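Local structure of putative YfrE protein (Vibrio parahaemolyticus RIMD 2210633, 3BEE) at residues A[4-9]-A[33-38]; A[48-53]-A[64-69]. The protein is of unknown function but, as a TPR-repeat domain of the cytochrome c biogenesis protein H family, probably mediates protein-protein contacts during cytochrome c maturation. All coordinates share one frame; numbering follows the deposited sequence.

Contact 1. Residues A[4-9]-A[33-38]; sequences VTATQL and EQALQL
Ala6 and Ala35 meet across the start of helix 6-18 and the end of helix 26-38, with each methyl group set against the other residue's backbone. Ala6 CB lies 3.2 Å from Ala35 O. In the reverse sense, Ala35 CB lies 3.2 Å from Ala6 O. Two small side chains thus let these antiparallel neighbouring helices close up, as in the helix hairpins of TPR-like domains, and the CA atoms of Ala6 and Ala35 are 4.0 Å apart. This part of the chain belongs to the cytochrome c-type biogenesis protein H TPR family. The two methyls make an ordinary van der Waals contact with each other.

Leu9 and Leu38 point toward the opposite segment and meet beside this alanine pair. Each has CG beside the backbone N (chi1 -67° in Leu9, -68° in Leu38); with chi2 extended as well, CD1 is the methyl that meets the other segment. The two CD1 methyls touch at 4.0 Å. Leu9 CD1 also reaches 3.9 Å from Gln34 CB, so Gln34 contributes its aliphatic root, while its chain bends at chi2 and takes the amide away. Leu38 spreads its contact differently: CB packs on Ala6 CB, and CD1 lies 3.9 Å from Val4 O, over the chain leading into the helix.

The start of helix 6-18 carries a capping box, with Thr5 at the N-cap. Gln8 N donates to Thr5 OG1 at 3.2 Å, and Thr5 N donates to Gln8 OE1, also at 3.2 Å. The second donor is tilted 33° from the amide carbonyl plane. Thr7 bonds through OG1 to Asn42 ND2, and Ala35 also touches Ala45 of helix 43-55.

No hydrogen bond joins the two segments. The contact therefore relies on methyl and leucine packing and on close backbone approach, while the capping bonds satisfy polar groups within the first helical turn.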
# COMPACT_ATOMS: atom_id res chain seq x y z
N VAL A 4 -10.62 12.26 10.67
CA VAL A 4 -9.49 11.99 9.80
C VAL A 4 -9.88 10.95 8.75
O VAL A 4 -10.61 10.02 9.02
CB VAL A 4 -8.28 11.54 10.68
CG1 VAL A 4 -7.08 11.22 9.86
CG2 VAL A 4 -7.93 12.65 11.67
N THR A 5 -9.42 11.12 7.53
CA THR A 5 -9.80 10.19 6.48
C THR A 5 -8.81 9.03 6.44
O THR A 5 -7.73 9.12 7.02
CB THR A 5 -9.88 10.87 5.12
OG1 THR A 5 -8.58 11.35 4.78
CG2 THR A 5 -10.88 12.06 5.18
N ALA A 6 -9.19 7.94 5.76
CA ALA A 6 -8.33 6.77 5.60
C ALA A 6 -7.01 7.15 4.94
O ALA A 6 -5.93 6.64 5.29
CB ALA A 6 -9.05 5.69 4.80
N THR A 7 -7.10 8.06 3.96
CA THR A 7 -5.93 8.52 3.22
C THR A 7 -5.02 9.36 4.11
O THR A 7 -3.81 9.23 4.05
CB THR A 7 -6.35 9.28 1.92
OG1 THR A 7 -7.17 8.42 1.11
CG2 THR A 7 -5.12 9.70 1.10
N GLN A 8 -5.61 10.17 4.99
CA GLN A 8 -4.83 10.91 5.98
C GLN A 8 -4.10 10.00 6.99
O GLN A 8 -2.96 10.27 7.36
CB GLN A 8 -5.69 11.97 6.68
CG GLN A 8 -6.00 13.15 5.74
CD GLN A 8 -7.02 14.13 6.26
OE1 GLN A 8 -7.80 13.84 7.18
NE2 GLN A 8 -7.05 15.32 5.66
N LEU A 9 -4.76 8.93 7.43
CA LEU A 9 -4.13 7.91 8.27
C LEU A 9 -2.98 7.21 7.53
O LEU A 9 -1.89 7.03 8.09
CB LEU A 9 -5.20 6.91 8.75
CG LEU A 9 -6.28 7.45 9.72
CD1 LEU A 9 -7.33 6.37 10.01
CD2 LEU A 9 -5.69 7.93 11.02
N GLU A 33 -3.76 -0.31 9.27
CA GLU A 33 -4.93 -1.11 9.61
C GLU A 33 -6.17 -0.25 9.70
O GLU A 33 -7.26 -0.66 9.30
CB GLU A 33 -4.75 -1.85 10.94
CG GLU A 33 -3.93 -3.12 10.80
CD GLU A 33 -3.68 -3.80 12.14
OE1 GLU A 33 -4.39 -3.52 13.15
OE2 GLU A 33 -2.74 -4.64 12.16
N GLN A 34 -6.01 0.94 10.29
CA GLN A 34 -7.12 1.85 10.50
C GLN A 34 -7.59 2.51 9.23
O GLN A 34 -8.78 2.68 9.04
CB GLN A 34 -6.77 2.89 11.57
CG GLN A 34 -6.65 2.22 12.92
CD GLN A 34 -7.98 1.63 13.33
OE1 GLN A 34 -8.16 0.40 13.40
NE2 GLN A 34 -8.94 2.52 13.57
N ALA A 35 -6.65 2.89 8.36
CA ALA A 35 -6.99 3.33 7.02
C ALA A 35 -7.84 2.28 6.30
O ALA A 35 -8.85 2.61 5.69
CB ALA A 35 -5.72 3.63 6.20
N LEU A 36 -7.42 1.02 6.36
CA LEU A 36 -8.12 -0.10 5.70
C LEU A 36 -9.42 -0.55 6.40
O LEU A 36 -10.26 -1.20 5.79
CB LEU A 36 -7.17 -1.28 5.55
CG LEU A 36 -5.93 -1.05 4.66
CD1 LEU A 36 -4.99 -2.25 4.76
CD2 LEU A 36 -6.34 -0.84 3.21
N GLN A 37 -9.58 -0.21 7.68
CA GLN A 37 -10.84 -0.37 8.40
C GLN A 37 -11.89 0.61 7.84
O GLN A 37 -13.05 0.24 7.60
CB GLN A 37 -10.63 -0.14 9.91
CG GLN A 37 -11.86 -0.26 10.81
CD GLN A 37 -12.47 -1.65 10.81
OE1 GLN A 37 -11.77 -2.65 10.77
NE2 GLN A 37 -13.80 -1.71 10.87
N LEU A 38 -11.47 1.86 7.62
CA LEU A 38 -12.32 2.87 6.99
C LEU A 38 -12.55 2.64 5.49
O LEU A 38 -13.69 2.73 5.02
CB LEU A 38 -11.74 4.27 7.22
CG LEU A 38 -11.78 4.81 8.65
CD1 LEU A 38 -11.04 6.12 8.64
CD2 LEU A 38 -13.22 4.98 9.18

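Contact 2. Residues A[48-53]-A[64-69]; sequences LIANDH and DTWVLL. With EDO (1,2-ethanediol), chain D.
The antiparallel helix pair 43-55 and 59-70, of the kind found in TPR domains, meets where Ala50 faces Thr65 and Trp66. The axes of segments 48-53 and 64-69 approach to 8.9 Å, with 158° between their directions.

Trp66 lays its indole over Ala50. Ala50 CB stands over one face, 3.4 Å from the centroid of the five-membered ring, and makes a CH-pi contact. The methyl is offset toward the rim, and its nearest ring atom is Trp66 NE1 at 3.2 Å, a tight fit.

Asn51 meets the same ring from another direction. Its OD1 lies at the indole edge, 3.6 Å from Trp66 CZ2, and the amide and ring planes are 66° apart. Trp66 NE1 donates to a water at 2.9 Å, and that water donates to Asn51 OD1. A 1,2-ethanediol, probably from the crystallisation liquor, adds a second bond: its O1 donates to Asn51 OD1 at 2.7 Å. In this crystal the oxygen accepts from two donors, a water and the diol.

Thr65 also packs on Ala50, its CB against Ala50 CB. Chi1 of -48° leaves the Thr65 CG2 methyl anti to the backbone N, where it lies 3.8 Å from Ile49 CG2, and the two side chains cross at about a right angle. Thr65 OG1 lies at the edge of the His53 ring, 3.5 Å from His53 CD2, but its hydrogen bond goes to Glu61 O, and His53 ND1 is hydrogen-bonded to Arg58 NE.

Around this contact, helix 79-92 packs on Trp66 through Ile82, Ser85 and Ile86, and helix 26-38 reaches Ile49 through Leu32 and Leu36. Helix 6-18 meets Leu48, and its Tyr17 bonds to Asp52 OD1, so the pair sits in the middle of the helical stack.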
# COMPACT_ATOMS: atom_id res chain seq x y z
N LEU A 48 1.39 1.50 0.13
CA LEU A 48 2.51 1.39 1.08
C LEU A 48 2.85 -0.07 1.41
O LEU A 48 4.02 -0.46 1.45
CB LEU A 48 2.26 2.18 2.39
CG LEU A 48 3.43 2.27 3.38
CD1 LEU A 48 4.62 2.97 2.74
CD2 LEU A 48 3.09 2.99 4.71
N ILE A 49 1.82 -0.86 1.69
CA ILE A 49 1.99 -2.26 2.03
C ILE A 49 2.69 -3.04 0.90
O ILE A 49 3.66 -3.79 1.15
CB ILE A 49 0.62 -2.90 2.41
CG1 ILE A 49 0.11 -2.34 3.76
CG2 ILE A 49 0.69 -4.46 2.43
CD1 ILE A 49 -1.42 -2.54 4.02
N ALA A 50 2.19 -2.86 -0.33
CA ALA A 50 2.81 -3.48 -1.54
C ALA A 50 4.25 -3.04 -1.73
O ALA A 50 5.10 -3.85 -2.05
CB ALA A 50 2.02 -3.13 -2.81
N ASN A 51 4.50 -1.74 -1.58
CA ASN A 51 5.83 -1.19 -1.78
C ASN A 51 6.75 -1.76 -0.74
O ASN A 51 7.86 -2.10 -1.05
CB ASN A 51 5.82 0.36 -1.66
CG ASN A 51 5.21 1.03 -2.88
OD1 ASN A 51 4.98 0.37 -3.89
ND2 ASN A 51 4.97 2.35 -2.81
N ASP A 52 6.29 -1.84 0.51
CA ASP A 52 7.10 -2.44 1.57
C ASP A 52 7.49 -3.91 1.28
O ASP A 52 8.64 -4.31 1.48
CB ASP A 52 6.39 -2.35 2.93
CG ASP A 52 7.16 -3.06 4.03
OD1 ASP A 52 8.29 -2.63 4.32
OD2 ASP A 52 6.65 -4.05 4.62
N HIS A 53 6.52 -4.71 0.84
CA HIS A 53 6.81 -6.06 0.34
C HIS A 53 7.90 -6.00 -0.76
O HIS A 53 8.90 -6.70 -0.70
CB HIS A 53 5.53 -6.70 -0.21
CG HIS A 53 4.58 -7.16 0.85
ND1 HIS A 53 4.99 -7.90 1.95
CD2 HIS A 53 3.23 -7.03 0.97
CE1 HIS A 53 3.93 -8.20 2.70
NE2 HIS A 53 2.86 -7.67 2.13
N ASP A 64 0.29 -9.73 -4.82
CA ASP A 64 -0.99 -10.07 -4.20
C ASP A 64 -1.70 -8.81 -3.69
O ASP A 64 -2.91 -8.71 -3.78
CB ASP A 64 -0.78 -11.02 -3.02
CG ASP A 64 -0.34 -12.41 -3.45
OD1 ASP A 64 -0.44 -12.73 -4.65
OD2 ASP A 64 0.15 -13.18 -2.60
N THR A 65 -0.92 -7.88 -3.14
CA THR A 65 -1.46 -6.63 -2.58
C THR A 65 -1.92 -5.72 -3.72
O THR A 65 -2.98 -5.10 -3.64
CB THR A 65 -0.42 -5.90 -1.69
OG1 THR A 65 0.16 -6.84 -0.78
CG2 THR A 65 -1.08 -4.77 -0.91
N TRP A 66 -1.13 -5.64 -4.78
CA TRP A 66 -1.50 -4.83 -5.96
C TRP A 66 -2.71 -5.40 -6.68
O TRP A 66 -3.56 -4.65 -7.15
CB TRP A 66 -0.31 -4.68 -6.93
CG TRP A 66 0.72 -3.68 -6.49
CD1 TRP A 66 0.49 -2.41 -5.96
CD2 TRP A 66 2.16 -3.83 -6.54
NE1 TRP A 66 1.70 -1.78 -5.69
CE2 TRP A 66 2.73 -2.63 -6.03
CE3 TRP A 66 3.01 -4.86 -6.97
CZ2 TRP A 66 4.14 -2.43 -5.93
CZ3 TRP A 66 4.39 -4.68 -6.88
CH2 TRP A 66 4.95 -3.47 -6.35
N VAL A 67 -2.81 -6.73 -6.76
CA VAL A 67 -3.93 -7.37 -7.44
C VAL A 67 -5.22 -7.11 -6.64
O VAL A 67 -6.27 -6.87 -7.22
CB VAL A 67 -3.67 -8.87 -7.69
CG1 VAL A 67 -4.95 -9.58 -8.24
CG2 VAL A 67 -2.50 -9.08 -8.66
N LEU A 68 -5.10 -7.14 -5.31
CA LEU A 68 -6.18 -6.78 -4.41
C LEU A 68 -6.60 -5.31 -4.60
O LEU A 68 -7.78 -5.01 -4.71
CB LEU A 68 -5.79 -7.08 -2.94
CG LEU A 68 -6.86 -6.83 -1.87
CD1 LEU A 68 -8.05 -7.81 -1.97
CD2 LEU A 68 -6.27 -6.89 -0.46
N LEU A 69 -5.63 -4.42 -4.67
CA LEU A 69 -5.90 -3.01 -4.94
C LEU A 69 -6.67 -2.81 -6.26
O LEU A 69 -7.57 -1.97 -6.34
CB LEU A 69 -4.60 -2.19 -4.93
CG LEU A 69 -4.65 -0.68 -5.23
CD1 LEU A 69 -5.75 0.05 -4.40
CD2 LEU A 69 -3.29 -0.06 -5.00
C1 EDO D . 7.82 0.04 -6.52
O1 EDO D . 7.24 -0.12 -5.20
C2 EDO D . 6.99 -0.68 -7.57
O2 EDO D . 7.85 -1.07 -8.65
O HOH W 1 2.34 1.02 -5.28

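How the contacts relate
From the N terminus, contact 1 comes first. It closes the hairpin of helices 6-18 and 26-38 by bringing the start of the first against the end of the second. The chain then enters helix 43-55, turns, and returns along helix 59-70, where contact 2 closes a shorter loop. The two loops follow in series and neither encloses the other. Their centres lie about 16 Å apart. A bridge joins them: Leu36 CD1 of 33-38 packs 3.7 Å from Ile49 CD1 of 48-53. It is one of the contacts by which helix 26-38 packs on helix 43-55, and helix 79-92 extends the array beyond contact 2.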